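Local coordinates for lipoprotein (Colwellia psychrerythraea, PDB 3O0Y) that is of unknown function but carries a DUF885 domain of the Peptidase_MA clan and is probably membrane-anchored as a lipoprotein, at residues E271-S276 with A280-S285; R507-T512 with K517-E522. All coordinates share one frame; numbering follows the deposited sequence.

Interaction 1. Residues E271-S276 with A280-S285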
# COMPACT_ATOMS: atom_id res chain seq x y z
N GLU A 271 -13.03 3.51 26.81
CA GLU A 271 -11.97 2.58 27.18
C GLU A 271 -10.71 2.82 26.31
O GLU A 271 -9.61 2.39 26.67
CB GLU A 271 -12.42 1.12 26.99
CG GLU A 271 -13.58 0.61 27.86
CD GLU A 271 -14.31 -0.58 27.20
OE1 GLU A 271 -13.65 -1.56 26.74
OE2 GLU A 271 -15.57 -0.51 27.12
N ALA A 272 -10.90 3.49 25.18
CA ALA A 272 -9.80 3.71 24.23
C ALA A 272 -8.69 4.53 24.89
O ALA A 272 -8.93 5.35 25.76
CB ALA A 272 -10.28 4.37 22.99
N ARG A 273 -7.44 4.32 24.51
CA ARG A 273 -6.39 4.99 25.29
C ARG A 273 -6.00 6.36 24.77
O ARG A 273 -6.04 6.63 23.56
CB ARG A 273 -5.17 4.09 25.39
CG ARG A 273 -5.47 2.79 26.17
CD ARG A 273 -4.16 2.04 26.57
NE ARG A 273 -4.33 0.63 26.98
CZ ARG A 273 -4.59 -0.37 26.14
NH1 ARG A 273 -4.80 -0.11 24.87
NH2 ARG A 273 -4.63 -1.62 26.56
N SER A 274 -5.53 7.23 25.66
CA SER A 274 -5.00 8.51 25.20
C SER A 274 -3.60 8.36 24.60
O SER A 274 -3.20 9.17 23.76
CB SER A 274 -5.02 9.53 26.34
OG SER A 274 -4.28 9.00 27.40
N GLU A 275 -2.86 7.33 25.01
CA GLU A 275 -1.55 7.09 24.41
C GLU A 275 -1.61 6.78 22.90
O GLU A 275 -2.51 6.07 22.44
CB GLU A 275 -0.90 5.91 25.10
CG GLU A 275 -0.56 6.22 26.54
CD GLU A 275 -1.68 5.92 27.52
OE1 GLU A 275 -2.79 5.50 27.14
OE2 GLU A 275 -1.37 6.06 28.72
N SER A 276 -0.63 7.26 22.18
CA SER A 276 -0.61 7.20 20.72
C SER A 276 0.02 5.97 20.11
O SER A 276 -0.43 5.50 19.04
CB SER A 276 0.08 8.43 20.11
OG SER A 276 -0.41 9.63 20.66
N ALA A 280 1.59 0.88 24.08
CA ALA A 280 0.56 1.01 25.21
C ALA A 280 -0.44 -0.15 25.23
O ALA A 280 -1.29 -0.27 26.16
CB ALA A 280 -0.19 2.30 25.09
N GLN A 281 -0.39 -0.99 24.19
CA GLN A 281 -1.19 -2.20 24.16
C GLN A 281 -0.50 -3.28 24.98
O GLN A 281 0.72 -3.23 25.21
CB GLN A 281 -1.33 -2.71 22.72
CG GLN A 281 -1.92 -1.74 21.73
CD GLN A 281 -3.38 -1.32 21.93
OE1 GLN A 281 -4.18 -1.98 22.63
NE2 GLN A 281 -3.72 -0.20 21.32
N PRO A 282 -1.27 -4.28 25.48
CA PRO A 282 -0.63 -5.43 26.12
C PRO A 282 0.26 -6.17 25.15
O PRO A 282 -0.16 -6.42 24.02
CB PRO A 282 -1.83 -6.28 26.63
CG PRO A 282 -2.95 -5.88 25.84
CD PRO A 282 -2.74 -4.41 25.46
N LYS A 283 1.51 -6.36 25.55
CA LYS A 283 2.51 -6.97 24.70
C LYS A 283 2.78 -6.12 23.43
O LYS A 283 3.27 -6.66 22.43
CB LYS A 283 2.09 -8.38 24.26
CG LYS A 283 1.74 -9.38 25.43
CD LYS A 283 2.96 -9.80 26.22
CE LYS A 283 3.46 -11.26 25.89
NZ LYS A 283 4.74 -11.36 24.95
N GLY A 284 2.55 -4.80 23.51
CA GLY A 284 2.66 -3.94 22.31
C GLY A 284 4.08 -3.90 21.81
O GLY A 284 4.31 -3.79 20.58
N SER A 285 5.06 -4.04 22.70
CA SER A 285 6.46 -3.97 22.26
C SER A 285 6.89 -5.18 21.47
O SER A 285 7.64 -5.12 20.47
CB SER A 285 7.42 -3.76 23.40
OG SER A 285 7.64 -5.00 24.10
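The guanidinium of Arg273 lies against the backbone of Ala280, whose carbonyl O sits over the centre of the planar group, 3.2 Å above it. Although Arg273 NE comes within 3.3 Å of Ala280 O, the angle is too poor for a hydrogen bond. The oxygen rests on the face of the cation, so the attraction is probably electrostatic. The arginine chain runs extended from CG to NE, which carries its head past Ala280 as far as Gln281 and Pro282. There NH1 gives a weak, bent hydrogen bond to Gln281 OE1, 3.0 Å away with an N-H...O angle of 143°. The guanidinium and the amide stand almost perpendicular, 87° apart. Gln281 sets off from its backbone away from Arg273, and the bend at chi2 (-66°) brings the amide back to meet it. Pro282 packs its CD 3.5 Å from Arg273 NH2, approaching obliquely.

A small apolar touch completes the contact: Glu275 CB and Ala280 CB meet at 3.7 Å. The stronger polar partners come from the loop before helix 197-210. Arg273 NH2 bonds to Asn192 O and Gln281 NE2 to Leu194 O, so the same loop holds both side chains while they touch each other. The amide, in a buried residue, thus has partners at both its oxygen and its nitrogen.

From Gln281 on, the chain reverses through Gln281-Gly284, with Gly284 N bonded to Gln281 O at 3.0 Å. Pro282 occupies the second position, and Lys283 takes the left-handed conformation at the third before serving as N-cap. This is a type II beta turn leading into helix 284-296, with the arginine of the interhelical loop laid across its entrance.

Interaction 2. Residues R507-T512 with K517-E522; sequences RLVVDT and KRWTRE. With SO4 (sulfate ion), chain D.
Trp519 reaches from the loop after helix 491-515 back to that helix, meeting Val509 and Val510. From CB the side chain leaves with CG anti to the carbonyl carbon (chi1 -68°), which aims the indole at the helix. The pyrrole part stays back, with Lys517 O in the ring plane at its edge, and the benzo ring makes the touch. CH2, at the far end, lies 3.7 Å from Val509 CG1, and the neighbouring CZ2 is 4.1 Å from that same methyl. On the other side of CH2, CZ3 comes within 4.1 Å of Val510 CG1, so the two valines share the end of the indole. Val509 O lies over one face, farther off, and Tyr527 meets the indole edge-to-face. Alongside this packing, Lys517 N donates to Thr512 O at 3.1 Å and 161°, a nearly straight bond spanning five positions of the chain that ties the loop to the helix end.

At the other end of 507-512, Arg507 takes no part in the valine-indole packing. Its long chain, extended from CG to NE, presents two N-H groups to a sulfate ion, probably from the crystallisation liquor. NH1 bonds to sulfate O1 at 3.0 Å and NH2 to sulfate O4 at 2.9 Å, with the sulfur in the guanidinium plane. Glu542 pairs with NH2 as well, NE bonds to Tyr546 OH, and Tyr556 adds a cation-pi contact. With an alanine here, Glu542 would probably be left without this counter-charge and the sulfate held by fewer bonds. Arg504, Arg545 and Tyr556 also bind the anion.

The valine-indole packing is apolar and the loop is pinned by a backbone bond, whereas the arginine end is a cationic site able to hold a small oxyanion.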
# COMPACT_ATOMS: atom_id res chain seq x y z
N ARG A 507 10.10 9.38 8.48
CA ARG A 507 9.27 8.25 8.82
C ARG A 507 9.96 7.26 9.74
O ARG A 507 9.35 6.78 10.68
CB ARG A 507 8.76 7.54 7.57
CG ARG A 507 7.64 8.23 6.92
CD ARG A 507 7.08 7.46 5.71
NE ARG A 507 5.82 8.01 5.25
CZ ARG A 507 5.31 7.81 4.03
NH1 ARG A 507 5.91 6.99 3.16
NH2 ARG A 507 4.17 8.41 3.68
N LEU A 508 11.24 7.00 9.53
CA LEU A 508 11.99 6.09 10.45
C LEU A 508 12.01 6.65 11.88
O LEU A 508 11.84 5.94 12.91
CB LEU A 508 13.43 5.92 9.97
CG LEU A 508 13.62 5.21 8.62
CD1 LEU A 508 15.15 5.01 8.52
CD2 LEU A 508 12.87 3.84 8.57
N VAL A 509 12.18 7.97 11.96
CA VAL A 509 12.28 8.63 13.24
C VAL A 509 10.93 8.65 13.98
O VAL A 509 10.81 8.33 15.21
CB VAL A 509 12.80 10.05 13.10
CG1 VAL A 509 12.87 10.70 14.49
CG2 VAL A 509 14.20 10.11 12.47
N VAL A 510 9.88 9.05 13.26
CA VAL A 510 8.57 9.24 13.90
C VAL A 510 7.83 7.89 14.18
O VAL A 510 7.07 7.79 15.16
CB VAL A 510 7.62 10.25 13.15
CG1 VAL A 510 8.24 11.70 13.15
CG2 VAL A 510 7.26 9.77 11.77
N ASP A 511 8.01 6.87 13.33
CA ASP A 511 7.29 5.61 13.59
C ASP A 511 7.91 4.93 14.79
O ASP A 511 7.20 4.52 15.71
CB ASP A 511 7.33 4.71 12.35
CG ASP A 511 6.47 3.48 12.47
OD1 ASP A 511 5.26 3.59 12.25
OD2 ASP A 511 7.02 2.43 12.85
N THR A 512 9.25 4.89 14.83
CA THR A 512 9.93 4.34 16.03
C THR A 512 9.67 5.27 17.25
O THR A 512 9.57 4.83 18.39
CB THR A 512 11.41 4.16 15.82
OG1 THR A 512 12.03 5.39 15.37
CG2 THR A 512 11.71 3.09 14.78
N LYS A 517 9.62 4.85 21.48
CA LYS A 517 10.11 5.92 22.35
C LYS A 517 9.00 6.68 23.06
O LYS A 517 9.29 7.59 23.84
CB LYS A 517 11.00 6.88 21.59
CG LYS A 517 12.15 6.26 20.88
CD LYS A 517 13.11 5.56 21.78
CE LYS A 517 14.29 5.08 20.90
NZ LYS A 517 13.77 4.30 19.66
N ARG A 518 7.75 6.32 22.77
CA ARG A 518 6.55 6.87 23.42
C ARG A 518 6.37 8.36 23.13
O ARG A 518 5.77 9.06 23.90
CB ARG A 518 6.61 6.59 24.93
CG ARG A 518 6.78 5.08 25.20
CD ARG A 518 6.67 4.80 26.71
NE ARG A 518 6.86 3.37 26.94
CZ ARG A 518 6.63 2.77 28.10
NH1 ARG A 518 6.22 3.47 29.15
NH2 ARG A 518 6.79 1.45 28.19
N TRP A 519 6.82 8.82 21.96
CA TRP A 519 6.44 10.14 21.51
C TRP A 519 4.92 10.25 21.43
O TRP A 519 4.24 9.34 21.02
CB TRP A 519 6.99 10.44 20.11
CG TRP A 519 8.43 10.59 19.98
CD1 TRP A 519 9.44 10.10 20.79
CD2 TRP A 519 9.09 11.25 18.90
NE1 TRP A 519 10.66 10.42 20.27
CE2 TRP A 519 10.46 11.11 19.09
CE3 TRP A 519 8.63 11.97 17.81
CZ2 TRP A 519 11.37 11.69 18.23
CZ3 TRP A 519 9.54 12.51 16.94
CH2 TRP A 519 10.87 12.37 17.14
N THR A 520 4.37 11.42 21.77
CA THR A 520 2.96 11.67 21.58
C THR A 520 2.71 11.99 20.09
O THR A 520 3.62 12.39 19.35
CB THR A 520 2.53 12.88 22.45
OG1 THR A 520 3.20 14.04 21.96
CG2 THR A 520 2.90 12.62 23.92
N ARG A 521 1.44 11.91 19.71
CA ARG A 521 0.97 12.38 18.42
C ARG A 521 1.45 13.81 18.13
O ARG A 521 1.99 14.12 17.07
CB ARG A 521 -0.55 12.23 18.35
CG ARG A 521 -1.22 12.91 17.24
CD ARG A 521 -2.72 12.95 17.46
NE ARG A 521 -3.43 13.68 16.42
CZ ARG A 521 -3.58 15.01 16.34
NH1 ARG A 521 -4.21 15.51 15.30
NH2 ARG A 521 -3.13 15.82 17.27
N GLU A 522 1.34 14.65 19.12
CA GLU A 522 1.63 16.07 18.90
C GLU A 522 3.11 16.31 18.71
O GLU A 522 3.47 17.12 17.89
CB GLU A 522 1.10 16.89 20.07
CG GLU A 522 -0.47 16.89 20.18
CD GLU A 522 -1.08 15.55 20.59
OE1 GLU A 522 -0.47 14.76 21.40
OE2 GLU A 522 -2.19 15.27 20.05
S SO4 D . 3.44 6.68 0.29
O1 SO4 D . 4.88 7.05 0.34
O2 SO4 D . 2.86 7.28 -0.86
O3 SO4 D . 3.23 5.22 0.12
O4 SO4 D . 2.80 6.96 1.55

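Overall arrangement
Running from the N terminus, the chain leaves helix 236-268 and enters interaction 1, which closes a short loop within the linker to helix 284-296. More than two hundred residues later, interaction 2 folds the linker that follows helix 491-515 back on that helix, just before helix 521-532 starts. Both are local closures, in series along the sequence, neither nesting nor crossing. In space the centres of interaction 1 and interaction 2 are about 14 Å apart, on the same side of the chain's centre. Ser276 OG and Arg521 N, 3.1 Å apart, probably share a hydrogen bond, joining the 271-276 loop to the start of helix 521-532 and so the two interhelical linkers.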